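Glycosyl hydrolase (PDB 7LR8) probably hydrolyses the beta-1,4 bond between mannose and N-acetylglucosamine in N-glycan core fragments, as a family GH5 glycosidase. Local coordinates at residues F50-V55 with G300-C305; G88-V93 with N144-T149. The protein carries 1 engineered substitution. All blocks are in the same frame, centred on the assembly; numbering follows the deposited sequence.

Interaction 1: residues F50-V55 with G300-C305; sequences FDHVRV and GVTWWC. With BMA (beta-D-mannopyranose), chain D.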
loop_
_atom_site.group_PDB
_atom_site.type_symbol
_atom_site.label_atom_id
_atom_site.label_comp_id
_atom_site.label_asym_id
_atom_site.label_seq_id
_atom_site.Cartn_x
_atom_site.Cartn_y
_atom_site.Cartn_z
ATOM N N PHE B 50 -8.825 0.942 32.860
ATOM C CA PHE B 50 -8.197 1.991 32.067
ATOM C C PHE B 50 -9.171 3.132 31.829
ATOM O O PHE B 50 -10.391 2.975 31.939
ATOM C CB PHE B 50 -7.717 1.443 30.721
ATOM C CG PHE B 50 -6.607 0.449 30.849
ATOM C CD1 PHE B 50 -5.325 0.859 31.196
ATOM C CD2 PHE B 50 -6.846 -0.900 30.653
ATOM C CE1 PHE B 50 -4.297 -0.059 31.327
ATOM C CE2 PHE B 50 -5.820 -1.825 30.785
ATOM C CZ PHE B 50 -4.548 -1.405 31.133
ATOM N N ASP B 51 -8.618 4.304 31.507
ATOM C CA ASP B 51 -9.451 5.464 31.227
ATOM C C ASP B 51 -9.298 6.036 29.826
ATOM O O ASP B 51 -9.977 7.018 29.516
ATOM C CB ASP B 51 -9.187 6.580 32.254
ATOM C CG ASP B 51 -7.740 7.044 32.265
ATOM O OD1 ASP B 51 -7.293 7.619 31.243
ATOM O OD2 ASP B 51 -7.062 6.842 33.302
ATOM N N HIS B 52 -8.442 5.471 28.968
ATOM C CA HIS B 52 -8.358 5.960 27.595
ATOM C C HIS B 52 -7.798 4.857 26.712
ATOM O O HIS B 52 -7.236 3.866 27.196
ATOM C CB HIS B 52 -7.486 7.227 27.471
ATOM C CG HIS B 52 -6.040 6.997 27.774
ATOM N ND1 HIS B 52 -5.525 7.077 29.050
ATOM C CD2 HIS B 52 -5.002 6.654 26.969
ATOM C CE1 HIS B 52 -4.228 6.818 29.017
ATOM N NE2 HIS B 52 -3.888 6.546 27.769
ATOM N N VAL B 53 -7.984 5.036 25.408
ATOM C CA VAL B 53 -7.356 4.202 24.394
ATOM C C VAL B 53 -6.717 5.119 23.368
ATOM O O VAL B 53 -7.179 6.242 23.131
ATOM C CB VAL B 53 -8.352 3.244 23.696
ATOM C CG1 VAL B 53 -8.789 2.139 24.651
ATOM C CG2 VAL B 53 -9.558 4.002 23.188
ATOM N N ARG B 54 -5.632 4.636 22.771
ATOM C CA ARG B 54 -5.014 5.245 21.600
ATOM C C ARG B 54 -5.347 4.351 20.418
ATOM O O ARG B 54 -5.137 3.137 20.497
ATOM C CB ARG B 54 -3.498 5.362 21.802
ATOM C CG ARG B 54 -2.673 5.656 20.548
ATOM C CD ARG B 54 -1.363 6.340 20.962
ATOM N NE ARG B 54 -0.456 6.589 19.838
ATOM C CZ ARG B 54 0.664 5.904 19.586
ATOM N NH1 ARG B 54 1.054 4.910 20.385
ATOM N NH2 ARG B 54 1.419 6.241 18.553
ATOM N N VAL B 55 -5.929 4.932 19.354
ATOM C CA VAL B 55 -6.490 4.142 18.264
ATOM C C VAL B 55 -5.901 4.563 16.916
ATOM O O VAL B 55 -5.449 5.694 16.720
ATOM C CB VAL B 55 -8.032 4.217 18.217
ATOM C CG1 VAL B 55 -8.623 3.855 19.581
ATOM C CG2 VAL B 55 -8.499 5.586 17.789
ATOM N N GLY B 300 0.227 10.441 31.360
ATOM C CA GLY B 300 -0.412 9.147 31.441
ATOM C C GLY B 300 0.550 8.062 31.016
ATOM O O GLY B 300 1.646 8.334 30.515
ATOM N N VAL B 301 0.116 6.820 31.244
ATOM C CA VAL B 301 0.829 5.607 30.855
ATOM C C VAL B 301 -0.093 4.818 29.942
ATOM O O VAL B 301 -1.214 4.468 30.338
ATOM C CB VAL B 301 1.220 4.755 32.071
ATOM C CG1 VAL B 301 1.892 3.466 31.607
ATOM C CG2 VAL B 301 2.110 5.540 33.023
ATOM N N THR B 302 0.371 4.528 28.726
ATOM C CA THR B 302 -0.461 3.863 27.734
ATOM C C THR B 302 0.274 2.612 27.274
ATOM O O THR B 302 1.281 2.702 26.565
ATOM C CB THR B 302 -0.788 4.808 26.575
ATOM O OG1 THR B 302 -1.265 6.061 27.109
ATOM C CG2 THR B 302 -1.862 4.212 25.683
ATOM N N TRP B 303 -0.194 1.448 27.726
ATOM C CA TRP B 303 0.489 0.195 27.467
ATOM C C TRP B 303 0.285 -0.250 26.025
ATOM O O TRP B 303 -0.808 -0.118 25.469
ATOM C CB TRP B 303 -0.007 -0.902 28.425
ATOM C CG TRP B 303 0.971 -2.013 28.503
ATOM C CD1 TRP B 303 1.012 -3.135 27.722
ATOM C CD2 TRP B 303 2.100 -2.093 29.380
ATOM N NE1 TRP B 303 2.091 -3.917 28.078
ATOM C CE2 TRP B 303 2.777 -3.289 29.086
ATOM C CE3 TRP B 303 2.605 -1.261 30.389
ATOM C CZ2 TRP B 303 3.927 -3.674 29.763
ATOM C CZ3 TRP B 303 3.753 -1.650 31.054
ATOM C CH2 TRP B 303 4.395 -2.836 30.739
ATOM N N TRP B 304 1.359 -0.750 25.410
ATOM C CA TRP B 304 1.278 -1.422 24.113
ATOM C C TRP B 304 1.367 -2.914 24.382
ATOM O O TRP B 304 2.440 -3.406 24.734
ATOM C CB TRP B 304 2.412 -1.012 23.176
ATOM C CG TRP B 304 2.192 -1.592 21.807
ATOM C CD1 TRP B 304 2.353 -2.895 21.423
ATOM C CD2 TRP B 304 1.709 -0.891 20.649
ATOM N NE1 TRP B 304 2.004 -3.046 20.101
ATOM C CE2 TRP B 304 1.613 -1.828 19.603
ATOM C CE3 TRP B 304 1.367 0.442 20.395
ATOM C CZ2 TRP B 304 1.168 -1.476 18.336
ATOM C CZ3 TRP B 304 0.934 0.785 19.136
ATOM C CH2 TRP B 304 0.841 -0.162 18.121
ATOM N N CYS B 305 0.272 -3.647 24.174
ATOM C CA CYS B 305 -0.966 -3.169 23.576
ATOM C C CYS B 305 -2.129 -3.879 24.268
ATOM O O CYS B 305 -1.917 -4.672 25.194
ATOM C CB CYS B 305 -0.981 -3.446 22.075
ATOM S SG CYS B 305 -0.523 -5.156 21.660
HETATM C C1 BMA D . 6.387 0.723 18.140
HETATM C C2 BMA D . 4.857 0.774 17.829
HETATM C C3 BMA D . 4.512 -0.363 16.889
HETATM C C4 BMA D . 5.168 -1.720 17.396
HETATM C C5 BMA D . 5.782 -1.556 18.815
HETATM C C6 BMA D . 6.509 -2.789 19.303
HETATM O O2 BMA D . 4.480 2.005 17.231
HETATM O O3 BMA D . 4.872 -0.028 15.525
HETATM O O4 BMA D . 4.169 -2.701 17.427
HETATM O O5 BMA D . 6.769 -0.507 18.798
HETATM O O6 BMA D . 7.595 -3.042 18.379
#
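His-52 and Thr-302 meet inside the beta barrel through one nearly straight hydrogen bond, NE2 to OG1, 2.7 Å, in which either may be the donor. His-52 holds CG between its backbone N and carbonyl carbon (chi1 66°), which swings the ring from strand 52-55 toward strand 300-304. OG1 lies at the ring edge, in plane, while the Thr-302 methyl CG2 packs 3.7 Å from His-52 NE2. The ring is gripped from its other nitrogen too: ND1 donates to OD1 of Asp-51 at 2.9 Å, also in the ring plane, although OD1 is met from above its carboxylate. Two in-plane bonds thus fix the ring's rotation. Further along, extended Arg-54 brings NH1 to the edge of the Trp-304 indole, 4.3 Å from CZ3; its guanidinium is held by salt bridges to Asp-94 and Glu-268 and by Asn-152. Trp-304, CG anti to the backbone N (chi1 -173°), lays one indole face against beta-D-mannopyranose, C3 lying 3.8 Å from CZ2, the sugar-on-aromatic platform of a glycosidase pocket. Its opposite face meets CB of Cys-305, which follows a cis peptide bond. Strand 15-19 lies between these two strands in the sheet, its Asn-19 touching both Thr-302 and Trp-304, with strands 90-94 and 264-269 flanking them.

Interaction 2: residues G88-V93 with N144-T149; sequences GLDVNV and NFLGMT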
loop_
_atom_site.group_PDB
_atom_site.type_symbol
_atom_site.label_atom_id
_atom_site.label_comp_id
_atom_site.label_asym_id
_atom_site.label_seq_id
_atom_site.Cartn_x
_atom_site.Cartn_y
_atom_site.Cartn_z
ATOM N N GLY B 88 -16.285 4.613 29.327
ATOM C CA GLY B 88 -15.424 5.464 30.123
ATOM C C GLY B 88 -14.011 5.559 29.599
ATOM O O GLY B 88 -13.086 5.814 30.376
ATOM N N LEU B 89 -13.818 5.363 28.294
ATOM C CA LEU B 89 -12.504 5.432 27.667
ATOM C C LEU B 89 -12.480 6.654 26.755
ATOM O O LEU B 89 -13.229 6.716 25.774
ATOM C CB LEU B 89 -12.199 4.159 26.882
ATOM C CG LEU B 89 -12.310 2.870 27.701
ATOM C CD1 LEU B 89 -12.303 1.665 26.771
ATOM C CD2 LEU B 89 -11.164 2.795 28.703
ATOM N N ASP B 90 -11.660 7.640 27.107
ATOM C CA ASP B 90 -11.365 8.732 26.192
ATOM C C ASP B 90 -10.461 8.232 25.060
ATOM O O ASP B 90 -9.810 7.199 25.179
ATOM C CB ASP B 90 -10.700 9.875 26.947
ATOM C CG ASP B 90 -11.586 10.432 28.043
ATOM O OD1 ASP B 90 -12.805 10.547 27.809
ATOM O OD2 ASP B 90 -11.075 10.754 29.142
ATOM N N VAL B 91 -10.441 8.965 23.943
ATOM C CA VAL B 91 -9.824 8.467 22.713
ATOM C C VAL B 91 -8.821 9.481 22.171
ATOM O O VAL B 91 -9.178 10.634 21.893
ATOM C CB VAL B 91 -10.877 8.145 21.638
ATOM C CG1 VAL B 91 -10.182 7.768 20.298
ATOM C CG2 VAL B 91 -11.778 7.024 22.111
ATOM N N ASN B 92 -7.578 9.039 21.986
ATOM C CA ASN B 92 -6.601 9.746 21.168
ATOM C C ASN B 92 -6.505 9.039 19.822
ATOM O O ASN B 92 -6.384 7.814 19.777
ATOM C CB ASN B 92 -5.229 9.783 21.848
ATOM C CG ASN B 92 -4.097 10.026 20.863
ATOM O OD1 ASN B 92 -3.661 9.110 20.157
ATOM N ND2 ASN B 92 -3.628 11.265 20.796
ATOM N N VAL B 93 -6.562 9.802 18.732
ATOM C CA VAL B 93 -6.502 9.225 17.390
ATOM C C VAL B 93 -5.153 9.568 16.772
ATOM O O VAL B 93 -4.819 10.748 16.618
ATOM C CB VAL B 93 -7.645 9.741 16.497
ATOM C CG1 VAL B 93 -7.510 9.145 15.091
ATOM C CG2 VAL B 93 -9.005 9.393 17.097
ATOM N N ASN B 144 -15.537 12.611 24.706
ATOM C CA ASN B 144 -14.435 11.739 25.090
ATOM C C ASN B 144 -13.295 11.751 24.077
ATOM O O ASN B 144 -12.320 11.018 24.258
ATOM C CB ASN B 144 -14.932 10.305 25.281
ATOM C CG ASN B 144 -15.296 9.647 23.973
ATOM O OD1 ASN B 144 -16.036 10.212 23.161
ATOM N ND2 ASN B 144 -14.736 8.465 23.730
ATOM N N PHE B 145 -13.391 12.554 23.023
ATOM C CA PHE B 145 -12.293 12.705 22.071
ATOM C C PHE B 145 -11.211 13.587 22.684
ATOM O O PHE B 145 -11.438 14.772 22.954
ATOM C CB PHE B 145 -12.825 13.297 20.764
ATOM C CG PHE B 145 -11.769 13.627 19.749
ATOM C CD1 PHE B 145 -10.878 12.660 19.295
ATOM C CD2 PHE B 145 -11.697 14.905 19.209
ATOM C CE1 PHE B 145 -9.923 12.972 18.327
ATOM C CE2 PHE B 145 -10.738 15.223 18.247
ATOM C CZ PHE B 145 -9.857 14.257 17.800
ATOM N N LEU B 146 -10.036 13.003 22.907
ATOM C CA LEU B 146 -8.926 13.732 23.507
ATOM C C LEU B 146 -8.289 14.679 22.505
ATOM O O LEU B 146 -7.996 15.833 22.830
ATOM C CB LEU B 146 -7.870 12.755 24.032
ATOM C CG LEU B 146 -8.203 11.883 25.234
ATOM C CD1 LEU B 146 -7.132 10.804 25.396
ATOM C CD2 LEU B 146 -8.304 12.746 26.474
ATOM N N GLY B 147 -8.045 14.197 21.293
ATOM C CA GLY B 147 -7.365 14.972 20.279
ATOM C C GLY B 147 -6.625 14.026 19.356
ATOM O O GLY B 147 -6.818 12.814 19.406
ATOM N N MET B 148 -5.765 14.611 18.528
ATOM C CA MET B 148 -5.014 13.876 17.516
ATOM C C MET B 148 -3.543 13.764 17.889
ATOM O O MET B 148 -2.959 14.703 18.435
ATOM C CB MET B 148 -5.091 14.572 16.149
ATOM C CG MET B 148 -6.469 14.866 15.625
ATOM S SD MET B 148 -7.382 13.380 15.228
ATOM C CE MET B 148 -6.356 12.615 13.988
ATOM N N THR B 149 -2.942 12.623 17.549
ATOM C CA THR B 149 -1.500 12.502 17.396
ATOM C C THR B 149 -1.221 12.444 15.901
ATOM O O THR B 149 -1.922 11.736 15.176
ATOM C CB THR B 149 -0.979 11.245 18.106
ATOM O OG1 THR B 149 -1.229 11.357 19.516
ATOM C CG2 THR B 149 0.520 11.069 17.888
#
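Val-93, Asn-144 and Leu-146 bury the most surface in this seam between two neighbouring parallel strands of the (beta/alpha)8 barrel, 90-94 and 145-152, which helix 122-139 connects as a beta-alpha-beta crossover. At the start of the pair, Asn-144 tucks its side chain between backbone N and carbonyl carbon (chi1 71°), and ND2 donates to Leu-89 O at 3.1 Å, in the carbonyl plane and close to its own amide plane. ND2 is also bonded to Thr-81 O of helix 71-86, so one amide ties the turns leading into both strands to the helix. Asn-144 CB lies 3.3 Å from Asp-90 OD1, whose carboxylate makes its salt bridge with Arg-15. Asn-144 O accepts Val-91 N, and Val-91 O accepts Leu-146 N at 2.7 Å. Leu-146 takes helix-like backbone angles and interrupts the regular register as a bulge: Val-93 N passes over it to bond Gly-147 O. The leucine reaches back across the seam, CG resting 3.6 Å from Asp-90 CB and CD1 against the backbone of Asn-92. On the side facing the helices, Val-93 spreads its two methyls: CG1 meets Met-148 CE at 3.8 Å, and CG2 touches the Phe-145 ring at its edge, 3.9 Å from CE1. Met-148, bent at chi2 and chi3, curls alongside Val-93, and Leu-139 packs on both Val-93 and Phe-145. Just past the bulge, Gly-147 N lies over the centre of the Phe-145 ring, 3.7 Å above its plane.

In the fold
From the N terminus, strand 15-19 starts the barrel and strand 52-55 follows; helix 71-86 then leads to strand 90-94, and helix 122-139 to strand 145-152, where interaction 2 closes a loop of 50 residues. The chain runs on through strands 194-196, 221-225 and 264-269 before strand 298-304 returns beside strand 15-19 and interaction 1 closes a loop of 244 residues, with interaction 2 nested inside. The two contacts join directly, because strands 52-55 and 90-94 are neighbours, with probable backbone bonds from Val-53 to Asp-90 and from Val-55 to Asn-92. Interaction 2 pairs adjacent strands, whereas interaction 1 reaches by side chains over strand 15-19, which lies between its two strands.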